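PDB 3H5T: transcriptional regulator, LacI family from Corynebacterium glutamicum, which activates transcription of the inositol phosphate synthase gene ino1 in an inositol-dependent manner, binding a palindromic promoter motif and so helping to regulate cell wall biogenesis. Local coordinates for residues A[87-98]-A[321-330]; A[310-320]-A[347-357]. One frame throughout, in Å; residues are numbered along the deposited sequence.

Contact 1: residues A[87-98]-A[321-330]; sequences ASVDFLAGVAQA and NKLKGFKAGE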
loop_
_atom_site.group_PDB
_atom_site.type_symbol
_atom_site.label_atom_id
_atom_site.label_comp_id
_atom_site.label_asym_id
_atom_site.label_seq_id
_atom_site.Cartn_x
_atom_site.Cartn_y
_atom_site.Cartn_z
ATOM N N ALA A 87 -4.202 1.066 -3.491
ATOM C CA ALA A 87 -3.185 0.262 -2.817
ATOM C C ALA A 87 -3.223 0.563 -1.310
ATOM O O ALA A 87 -3.105 -0.338 -0.475
ATOM C CB ALA A 87 -1.809 0.573 -3.377
ATOM N N SER A 88 -3.399 1.838 -0.974
ATOM C CA SER A 88 -3.458 2.263 0.415
ATOM C C SER A 88 -4.760 1.812 1.072
ATOM O O SER A 88 -4.790 1.514 2.274
ATOM C CB SER A 88 -3.322 3.788 0.509
ATOM O OG SER A 88 -2.030 4.210 0.103
ATOM N N VAL A 89 -5.839 1.760 0.299
ATOM C CA VAL A 89 -7.108 1.324 0.864
ATOM C C VAL A 89 -7.047 -0.178 1.167
ATOM O O VAL A 89 -7.716 -0.662 2.072
ATOM C CB VAL A 89 -8.294 1.624 -0.090
ATOM C CG1 VAL A 89 -9.566 0.955 0.428
ATOM C CG2 VAL A 89 -8.505 3.128 -0.204
ATOM N N ASP A 90 -6.241 -0.919 0.418
ATOM C CA ASP A 90 -6.116 -2.341 0.671
ATOM C C ASP A 90 -5.246 -2.504 1.911
ATOM O O ASP A 90 -5.464 -3.406 2.718
ATOM C CB ASP A 90 -5.486 -3.052 -0.530
ATOM C CG ASP A 90 -6.465 -3.231 -1.686
ATOM O OD1 ASP A 90 -6.013 -3.571 -2.804
ATOM O OD2 ASP A 90 -7.687 -3.037 -1.476
ATOM N N PHE A 91 -4.262 -1.621 2.061
ATOM C CA PHE A 91 -3.382 -1.654 3.225
ATOM C C PHE A 91 -4.225 -1.395 4.470
ATOM O O PHE A 91 -4.226 -2.200 5.403
ATOM C CB PHE A 91 -2.295 -0.584 3.109
ATOM C CG PHE A 91 -1.495 -0.376 4.377
ATOM C CD1 PHE A 91 -0.523 -1.297 4.767
ATOM C CD2 PHE A 91 -1.684 0.767 5.156
ATOM C CE1 PHE A 91 0.264 -1.077 5.921
ATOM C CE2 PHE A 91 -0.905 0.993 6.306
ATOM C CZ PHE A 91 0.075 0.066 6.689
ATOM N N LEU A 92 -4.952 -0.276 4.462
ATOM C CA LEU A 92 -5.801 0.115 5.589
ATOM C C LEU A 92 -6.864 -0.933 5.945
ATOM O O LEU A 92 -7.245 -1.065 7.111
ATOM C CB LEU A 92 -6.452 1.482 5.311
ATOM C CG LEU A 92 -5.436 2.638 5.262
ATOM C CD1 LEU A 92 -6.094 3.931 4.838
ATOM C CD2 LEU A 92 -4.792 2.790 6.626
ATOM N N ALA A 93 -7.341 -1.683 4.957
ATOM C CA ALA A 93 -8.324 -2.727 5.242
ATOM C C ALA A 93 -7.608 -3.700 6.173
ATOM O O ALA A 93 -8.180 -4.210 7.138
ATOM C CB ALA A 93 -8.748 -3.443 3.952
ATOM N N GLY A 94 -6.334 -3.923 5.868
ATOM C CA GLY A 94 -5.512 -4.815 6.654
ATOM C C GLY A 94 -5.330 -4.316 8.065
ATOM O O GLY A 94 -5.395 -5.099 9.005
ATOM N N VAL A 95 -5.093 -3.016 8.218
ATOM C CA VAL A 95 -4.924 -2.437 9.544
ATOM C C VAL A 95 -6.267 -2.431 10.267
ATOM O O VAL A 95 -6.318 -2.475 11.491
ATOM C CB VAL A 95 -4.400 -0.976 9.488
ATOM C CG1 VAL A 95 -4.269 -0.411 10.907
ATOM C CG2 VAL A 95 -3.059 -0.928 8.785
ATOM N N ALA A 96 -7.354 -2.367 9.506
ATOM C CA ALA A 96 -8.684 -2.359 10.093
ATOM C C ALA A 96 -9.010 -3.751 10.628
ATOM O O ALA A 96 -9.732 -3.893 11.609
ATOM C CB ALA A 96 -9.715 -1.941 9.053
ATOM N N GLN A 97 -8.472 -4.773 9.972
ATOM C CA GLN A 97 -8.697 -6.156 10.376
ATOM C C GLN A 97 -7.923 -6.538 11.642
ATOM O O GLN A 97 -8.387 -7.356 12.438
ATOM C CB GLN A 97 -8.313 -7.079 9.229
ATOM C CG GLN A 97 -8.339 -8.544 9.562
ATOM C CD GLN A 97 -8.062 -9.392 8.345
ATOM O OE1 GLN A 97 -7.075 -9.178 7.641
ATOM N NE2 GLN A 97 -8.932 -10.359 8.084
ATOM N N ALA A 98 -6.739 -5.964 11.823
ATOM C CA ALA A 98 -5.939 -6.252 13.009
ATOM C C ALA A 98 -6.632 -5.556 14.169
ATOM O O ALA A 98 -6.954 -6.180 15.180
ATOM C CB ALA A 98 -4.513 -5.721 12.840
ATOM N N ASN A 321 -0.808 -6.134 -0.028
ATOM C CA ASN A 321 -1.057 -4.946 0.780
ATOM C C ASN A 321 -1.989 -5.103 1.965
ATOM O O ASN A 321 -1.796 -4.445 2.994
ATOM C CB ASN A 321 -1.550 -3.790 -0.092
ATOM C CG ASN A 321 -0.436 -3.173 -0.900
ATOM O OD1 ASN A 321 0.665 -2.977 -0.391
ATOM N ND2 ASN A 321 -0.714 -2.853 -2.161
ATOM N N LYS A 322 -3.004 -5.951 1.847
ATOM C CA LYS A 322 -3.905 -6.116 2.976
ATOM C C LYS A 322 -3.161 -6.838 4.099
ATOM O O LYS A 322 -3.317 -6.510 5.273
ATOM C CB LYS A 322 -5.160 -6.896 2.572
ATOM C CG LYS A 322 -6.189 -7.042 3.686
ATOM C CD LYS A 322 -7.510 -7.499 3.114
ATOM C CE LYS A 322 -8.671 -7.282 4.073
ATOM N NZ LYS A 322 -8.807 -8.334 5.116
ATOM N N LEU A 323 -2.335 -7.811 3.727
ATOM C CA LEU A 323 -1.575 -8.576 4.711
ATOM C C LEU A 323 -0.554 -7.654 5.375
ATOM O O LEU A 323 -0.309 -7.752 6.587
ATOM C CB LEU A 323 -0.856 -9.758 4.040
ATOM C CG LEU A 323 -0.075 -10.696 4.969
ATOM C CD1 LEU A 323 -1.045 -11.437 5.863
ATOM C CD2 LEU A 323 0.759 -11.691 4.150
ATOM N N LYS A 324 0.028 -6.757 4.578
ATOM C CA LYS A 324 1.024 -5.814 5.082
ATOM C C LYS A 324 0.398 -4.931 6.149
ATOM O O LYS A 324 1.030 -4.597 7.148
ATOM C CB LYS A 324 1.561 -4.946 3.947
ATOM C CG LYS A 324 2.649 -3.992 4.387
ATOM C CD LYS A 324 3.144 -3.147 3.238
ATOM C CE LYS A 324 2.040 -2.252 2.700
ATOM N NZ LYS A 324 2.471 -1.518 1.467
ATOM N N GLY A 325 -0.859 -4.566 5.930
ATOM C CA GLY A 325 -1.566 -3.738 6.886
ATOM C C GLY A 325 -1.961 -4.525 8.115
ATOM O O GLY A 325 -1.901 -4.005 9.233
ATOM N N PHE A 326 -2.373 -5.776 7.917
ATOM C CA PHE A 326 -2.757 -6.619 9.044
ATOM C C PHE A 326 -1.556 -6.850 9.949
ATOM O O PHE A 326 -1.661 -6.724 11.171
ATOM C CB PHE A 326 -3.297 -7.974 8.575
ATOM C CG PHE A 326 -3.790 -8.847 9.700
ATOM C CD1 PHE A 326 -5.008 -8.583 10.324
ATOM C CD2 PHE A 326 -3.027 -9.914 10.157
ATOM C CE1 PHE A 326 -5.459 -9.376 11.393
ATOM C CE2 PHE A 326 -3.466 -10.709 11.223
ATOM C CZ PHE A 326 -4.685 -10.436 11.839
ATOM N N LYS A 327 -0.414 -7.192 9.362
ATOM C CA LYS A 327 0.788 -7.419 10.163
ATOM C C LYS A 327 1.195 -6.120 10.857
ATOM O O LYS A 327 1.684 -6.138 11.991
ATOM C CB LYS A 327 1.961 -7.904 9.294
ATOM C CG LYS A 327 1.764 -9.245 8.626
ATOM C CD LYS A 327 3.040 -9.696 7.949
ATOM C CE LYS A 327 2.943 -11.162 7.553
ATOM N NZ LYS A 327 2.569 -12.032 8.716
ATOM N N ALA A 328 0.997 -4.996 10.167
ATOM C CA ALA A 328 1.354 -3.697 10.725
ATOM C C ALA A 328 0.566 -3.439 12.001
ATOM O O ALA A 328 1.148 -3.248 13.064
ATOM C CB ALA A 328 1.095 -2.599 9.709
ATOM N N GLY A 329 -0.759 -3.449 11.889
ATOM C CA GLY A 329 -1.614 -3.227 13.045
ATOM C C GLY A 329 -1.378 -4.237 14.156
ATOM O O GLY A 329 -1.328 -3.865 15.326
ATOM N N GLU A 330 -1.238 -5.514 13.798
ATOM C CA GLU A 330 -0.982 -6.566 14.788
ATOM C C GLU A 330 0.318 -6.305 15.524
ATOM O O GLU A 330 0.386 -6.406 16.750
ATOM C CB GLU A 330 -0.904 -7.943 14.123
ATOM C CG GLU A 330 -2.253 -8.610 13.923
ATOM C CD GLU A 330 -2.966 -8.863 15.240
ATOM O OE1 GLU A 330 -4.159 -9.254 15.214
ATOM O OE2 GLU A 330 -2.328 -8.669 16.303
#
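Gly94 and Gly325 meet backbone to backbone, with Gly94 C only 3.4 Å from Gly325 C. The two helices that carry them come within 6.2 Å of one another, axis to axis, and cross at -38°. Their main chains therefore exchange CA-H...O contacts in both directions: Gly325 CA points almost straight at Phe91 O, Phe91 CA at Asn321 O, and Gly94 CA lies near Lys322 O.

Beside this backbone seam Phe91 enters as a knob into the hole formed by Asn321, Lys324, Gly325 and Ala328. Its CE1 is 3.4 Å from Gly325 CA, its CD1 equally near Lys324 CE, and Val95 CG2 covers one face of the ring toward the rim. Gly325 and Gly329 form a GxxxG pair facing Gly94 and Ala98, a small-residue pattern known from closely packed helices. In the periplasmic-binding-protein-like fold of LacI regulators this seam joins an early and a late helix of one subdomain; Phe91 stacks on Tyr135 of the sheet, while Ala328 touches Ile169 of strand 168-171.

At the other flank Lys322 is a second knob, among Asp90, Ala93, Gly94 and Gln97, and crosses Gln97 at about a right angle to give a weak NZ to Gln97 OE1 bond of 3.2 Å. The extended Gln97 also lays its CG 3.4 Å from Phe326 CD1, with amide and ring planes 77° apart. Ala98 CB reaches the same CD1 at 3.8 Å, and Glu330 CG lies over one face of the Phe326 ring.

Farther out, a bend in the Lys324 chain at chi3 (64°) turns NZ back along its own helix to Asn321 OD1, 3.0 Å away, and the same ammonium forms a salt bridge with Asp158.

Contact 2: residues A[310-320]-A[347-357]; sequences LARDLTTVIQP and LETSFHPGSTV
Asp313 meets Ser355 where the chain leaves helix 307-311 through a Schellman motif and heads for the other subdomain. Segments 310-320 and 347-357 run antiparallel as two of the three crossovers that link the subdomains of the LacI-family core. Asp313 O accepts both Ser355 N (2.8 Å) and Ser355 OG from opposite faces of its carbonyl plane. The Asp313 carboxylate stands nearly perpendicular (84°) to the His352 imidazole, with OD1 close to CE1. With CG anti to the backbone N (chi1 -175°), His352 directs ND1 to Leu314 O, 3.1 Å away and within the ring plane.

Thr315 is held by three hydrogen bonds to the second segment, one through N and two through OG1. Its N donates to Thr356 OG1 (3.0 Å), which is also hydrogen-bonded to Leu300 O; its OG1 accepts from Thr356 N and donates to Pro353 O at 2.9 Å. The methyl CG2 meets Phe351 CZ at 3.4 Å.

Regular strand pairing follows. Thr316 with His352 and Ile318 with Ser350 are hydrogen-bonded pairs, flanking the non-hydrogen-bonded pair Val317 and Phe351. Thr316 OG1 turns to Asp277, and Phe351 also packs against helix 178-186. On the face shared with His352, Ile318 CG1 lies 3.9 Å from the His352 CB. Where helix 321-336 is about to begin, Pro320 sets its CD 3.2 Å from Glu348 O.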
loop_
_atom_site.group_PDB
_atom_site.type_symbol
_atom_site.label_atom_id
_atom_site.label_comp_id
_atom_site.label_asym_id
_atom_site.label_seq_id
_atom_site.Cartn_x
_atom_site.Cartn_y
_atom_site.Cartn_z
ATOM N N LEU A 310 -5.374 -6.056 -11.910
ATOM C CA LEU A 310 -5.674 -7.433 -12.273
ATOM C C LEU A 310 -6.858 -7.598 -13.234
ATOM O O LEU A 310 -6.880 -8.529 -14.030
ATOM C CB LEU A 310 -5.884 -8.259 -10.995
ATOM C CG LEU A 310 -4.589 -8.788 -10.365
ATOM C CD1 LEU A 310 -3.575 -7.674 -10.195
ATOM C CD2 LEU A 310 -4.903 -9.434 -9.026
ATOM N N ALA A 311 -7.833 -6.699 -13.168
ATOM C CA ALA A 311 -8.991 -6.758 -14.058
ATOM C C ALA A 311 -8.579 -6.434 -15.496
ATOM O O ALA A 311 -9.132 -6.983 -16.452
ATOM C CB ALA A 311 -10.055 -5.776 -13.598
ATOM N N ARG A 312 -7.620 -5.522 -15.641
ATOM C CA ARG A 312 -7.112 -5.128 -16.953
ATOM C C ARG A 312 -6.038 -6.133 -17.328
ATOM O O ARG A 312 -5.533 -6.136 -18.443
ATOM C CB ARG A 312 -6.485 -3.728 -16.885
ATOM C CG ARG A 312 -7.009 -2.740 -17.929
ATOM C CD ARG A 312 -6.028 -2.461 -19.072
ATOM N NE ARG A 312 -5.614 -3.672 -19.774
ATOM C CZ ARG A 312 -4.988 -3.683 -20.947
ATOM N NH1 ARG A 312 -4.703 -2.547 -21.567
ATOM N NH2 ARG A 312 -4.629 -4.838 -21.494
ATOM N N ASP A 313 -5.703 -6.998 -16.379
ATOM C CA ASP A 313 -4.659 -7.992 -16.575
ATOM C C ASP A 313 -3.384 -7.265 -16.974
ATOM O O ASP A 313 -2.759 -7.574 -17.987
ATOM C CB ASP A 313 -5.038 -9.003 -17.656
ATOM C CG ASP A 313 -4.088 -10.183 -17.688
ATOM O OD1 ASP A 313 -3.837 -10.766 -16.614
ATOM O OD2 ASP A 313 -3.588 -10.531 -18.776
ATOM N N LEU A 314 -3.021 -6.282 -16.163
ATOM C CA LEU A 314 -1.823 -5.474 -16.374
ATOM C C LEU A 314 -0.603 -6.277 -15.940
ATOM O O LEU A 314 -0.658 -6.992 -14.943
ATOM C CB LEU A 314 -1.910 -4.211 -15.515
ATOM C CG LEU A 314 -0.748 -3.216 -15.505
ATOM C CD1 LEU A 314 -0.838 -2.397 -16.773
ATOM C CD2 LEU A 314 -0.822 -2.299 -14.264
ATOM N N THR A 315 0.492 -6.175 -16.685
ATOM C CA THR A 315 1.709 -6.875 -16.290
ATOM C C THR A 315 2.162 -6.077 -15.071
ATOM O O THR A 315 2.301 -4.856 -15.155
ATOM C CB THR A 315 2.780 -6.795 -17.375
ATOM O OG1 THR A 315 2.278 -7.379 -18.582
ATOM C CG2 THR A 315 4.026 -7.533 -16.938
ATOM N N THR A 316 2.387 -6.746 -13.944
ATOM C CA THR A 316 2.760 -6.022 -12.738
ATOM C C THR A 316 3.302 -6.930 -11.616
ATOM O O THR A 316 3.306 -8.152 -11.741
ATOM C CB THR A 316 1.516 -5.231 -12.220
ATOM O OG1 THR A 316 1.884 -4.402 -11.113
ATOM C CG2 THR A 316 0.398 -6.203 -11.798
ATOM N N VAL A 317 3.762 -6.313 -10.529
ATOM C CA VAL A 317 4.293 -7.039 -9.372
ATOM C C VAL A 317 3.208 -7.081 -8.295
ATOM O O VAL A 317 2.768 -6.037 -7.807
ATOM C CB VAL A 317 5.546 -6.327 -8.782
ATOM C CG1 VAL A 317 6.038 -7.056 -7.548
ATOM C CG2 VAL A 317 6.650 -6.258 -9.829
ATOM N N ILE A 318 2.756 -8.272 -7.923
ATOM C CA ILE A 318 1.722 -8.343 -6.901
ATOM C C ILE A 318 2.306 -8.250 -5.504
ATOM O O ILE A 318 3.209 -8.996 -5.133
ATOM C CB ILE A 318 0.877 -9.627 -7.015
ATOM C CG1 ILE A 318 0.221 -9.680 -8.400
ATOM C CG2 ILE A 318 -0.193 -9.647 -5.900
ATOM C CD1 ILE A 318 -0.794 -10.775 -8.556
ATOM N N GLN A 319 1.770 -7.310 -4.741
ATOM C CA GLN A 319 2.198 -7.066 -3.376
ATOM C C GLN A 319 0.996 -7.268 -2.450
ATOM O O GLN A 319 -0.079 -6.694 -2.656
ATOM C CB GLN A 319 2.742 -5.641 -3.279
ATOM C CG GLN A 319 2.985 -5.148 -1.880
ATOM C CD GLN A 319 3.579 -3.753 -1.865
ATOM O OE1 GLN A 319 3.203 -2.895 -2.672
ATOM N NE2 GLN A 319 4.503 -3.516 -0.940
ATOM N N PRO A 320 1.156 -8.106 -1.419
ATOM C CA PRO A 320 0.059 -8.368 -0.481
ATOM C C PRO A 320 -0.170 -7.193 0.473
ATOM O O PRO A 320 0.213 -7.256 1.642
ATOM C CB PRO A 320 0.533 -9.625 0.235
ATOM C CG PRO A 320 2.014 -9.388 0.330
ATOM C CD PRO A 320 2.369 -8.856 -1.045
ATOM N N LEU A 347 8.062 -8.846 3.258
ATOM C CA LEU A 347 6.879 -9.389 2.612
ATOM C C LEU A 347 7.263 -9.895 1.232
ATOM O O LEU A 347 8.043 -9.259 0.518
ATOM C CB LEU A 347 5.785 -8.330 2.483
ATOM C CG LEU A 347 5.057 -7.910 3.763
ATOM C CD1 LEU A 347 3.849 -7.079 3.380
ATOM C CD2 LEU A 347 4.598 -9.134 4.544
ATOM N N GLU A 348 6.726 -11.048 0.858
ATOM C CA GLU A 348 7.023 -11.610 -0.446
ATOM C C GLU A 348 6.056 -11.058 -1.475
ATOM O O GLU A 348 4.908 -10.747 -1.159
ATOM C CB GLU A 348 6.931 -13.139 -0.414
ATOM C CG GLU A 348 6.720 -13.768 -1.793
ATOM C CD GLU A 348 7.085 -15.244 -1.849
ATOM O OE1 GLU A 348 8.298 -15.549 -1.794
ATOM O OE2 GLU A 348 6.167 -16.092 -1.951
ATOM N N THR A 349 6.542 -10.915 -2.703
ATOM C CA THR A 349 5.732 -10.434 -3.811
ATOM C C THR A 349 5.763 -11.535 -4.862
ATOM O O THR A 349 6.531 -12.483 -4.749
ATOM C CB THR A 349 6.323 -9.154 -4.442
ATOM O OG1 THR A 349 7.542 -9.477 -5.127
ATOM C CG2 THR A 349 6.604 -8.106 -3.367
ATOM N N SER A 350 4.929 -11.417 -5.885
ATOM C CA SER A 350 4.909 -12.402 -6.956
ATOM C C SER A 350 4.608 -11.671 -8.252
ATOM O O SER A 350 3.711 -10.834 -8.304
ATOM C CB SER A 350 3.846 -13.469 -6.691
ATOM O OG SER A 350 2.559 -12.888 -6.601
ATOM N N PHE A 351 5.365 -11.983 -9.293
ATOM C CA PHE A 351 5.173 -11.340 -10.576
ATOM C C PHE A 351 3.886 -11.817 -11.238
ATOM O O PHE A 351 3.489 -12.968 -11.087
ATOM C CB PHE A 351 6.372 -11.626 -11.484
ATOM C CG PHE A 351 6.359 -10.845 -12.769
ATOM C CD1 PHE A 351 6.240 -9.456 -12.752
ATOM C CD2 PHE A 351 6.455 -11.497 -13.996
ATOM C CE1 PHE A 351 6.212 -8.726 -13.940
ATOM C CE2 PHE A 351 6.426 -10.775 -15.193
ATOM C CZ PHE A 351 6.305 -9.384 -15.164
ATOM N N HIS A 352 3.240 -10.920 -11.974
ATOM C CA HIS A 352 1.999 -11.230 -12.678
ATOM C C HIS A 352 2.243 -10.976 -14.168
ATOM O O HIS A 352 2.092 -9.851 -14.644
ATOM C CB HIS A 352 0.880 -10.329 -12.154
ATOM C CG HIS A 352 -0.468 -10.636 -12.721
ATOM N ND1 HIS A 352 -1.115 -9.796 -13.600
ATOM C CD2 HIS A 352 -1.302 -11.682 -12.517
ATOM C CE1 HIS A 352 -2.291 -10.311 -13.914
ATOM N NE2 HIS A 352 -2.428 -11.455 -13.269
ATOM N N PRO A 353 2.633 -12.024 -14.920
ATOM C CA PRO A 353 2.910 -11.922 -16.358
ATOM C C PRO A 353 1.980 -10.975 -17.099
ATOM O O PRO A 353 2.424 -10.201 -17.940
ATOM C CB PRO A 353 2.791 -13.365 -16.824
ATOM C CG PRO A 353 3.365 -14.107 -15.665
ATOM C CD PRO A 353 2.703 -13.431 -14.481
ATOM N N GLY A 354 0.692 -11.043 -16.783
ATOM C CA GLY A 354 -0.278 -10.154 -17.402
ATOM C C GLY A 354 -0.373 -10.180 -18.917
ATOM O O GLY A 354 0.042 -11.143 -19.561
ATOM N N SER A 355 -0.914 -9.103 -19.486
ATOM C CA SER A 355 -1.094 -9.009 -20.930
ATOM C C SER A 355 -0.722 -7.663 -21.542
ATOM O O SER A 355 -1.441 -7.144 -22.393
ATOM C CB SER A 355 -2.542 -9.320 -21.281
ATOM O OG SER A 355 -3.391 -8.310 -20.776
ATOM N N THR A 356 0.391 -7.092 -21.100
ATOM C CA THR A 356 0.874 -5.825 -21.641
ATOM C C THR A 356 2.354 -6.056 -21.970
ATOM O O THR A 356 3.192 -5.163 -21.843
ATOM C CB THR A 356 0.681 -4.647 -20.623
ATOM O OG1 THR A 356 1.177 -5.018 -19.329
ATOM C CG2 THR A 356 -0.793 -4.288 -20.493
ATOM N N VAL A 357 2.632 -7.285 -22.415
ATOM C CA VAL A 357 3.964 -7.775 -22.787
ATOM C C VAL A 357 4.350 -7.391 -24.223
ATOM O O VAL A 357 4.791 -6.271 -24.467
ATOM C CB VAL A 357 4.020 -9.332 -22.609
ATOM C CG1 VAL A 357 2.873 -9.987 -23.374
ATOM C CG2 VAL A 357 5.369 -9.891 -23.066
#

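Helix 321-336 connects the contacts: it begins directly after segment 310-320, packs on helix 86-98 in contact 1, and leads back to strand 344-352 in contact 2. The centres of the contacts lie about 19 Å apart, but the two sites touch through Leu347, whose CD1 is 3.2 Å from Lys324 CB and whose CD2 is 3.8 Å from Lys327 CD. Lys324 thus meets Phe91 of contact 1 and Leu347 of contact 2. Contact 1 holds helices within one subdomain, whereas contact 2 pairs two of the crossovers that join the subdomains. In relatives an effector binds in the cleft between the subdomains, beside such crossovers; a similar site is possible here.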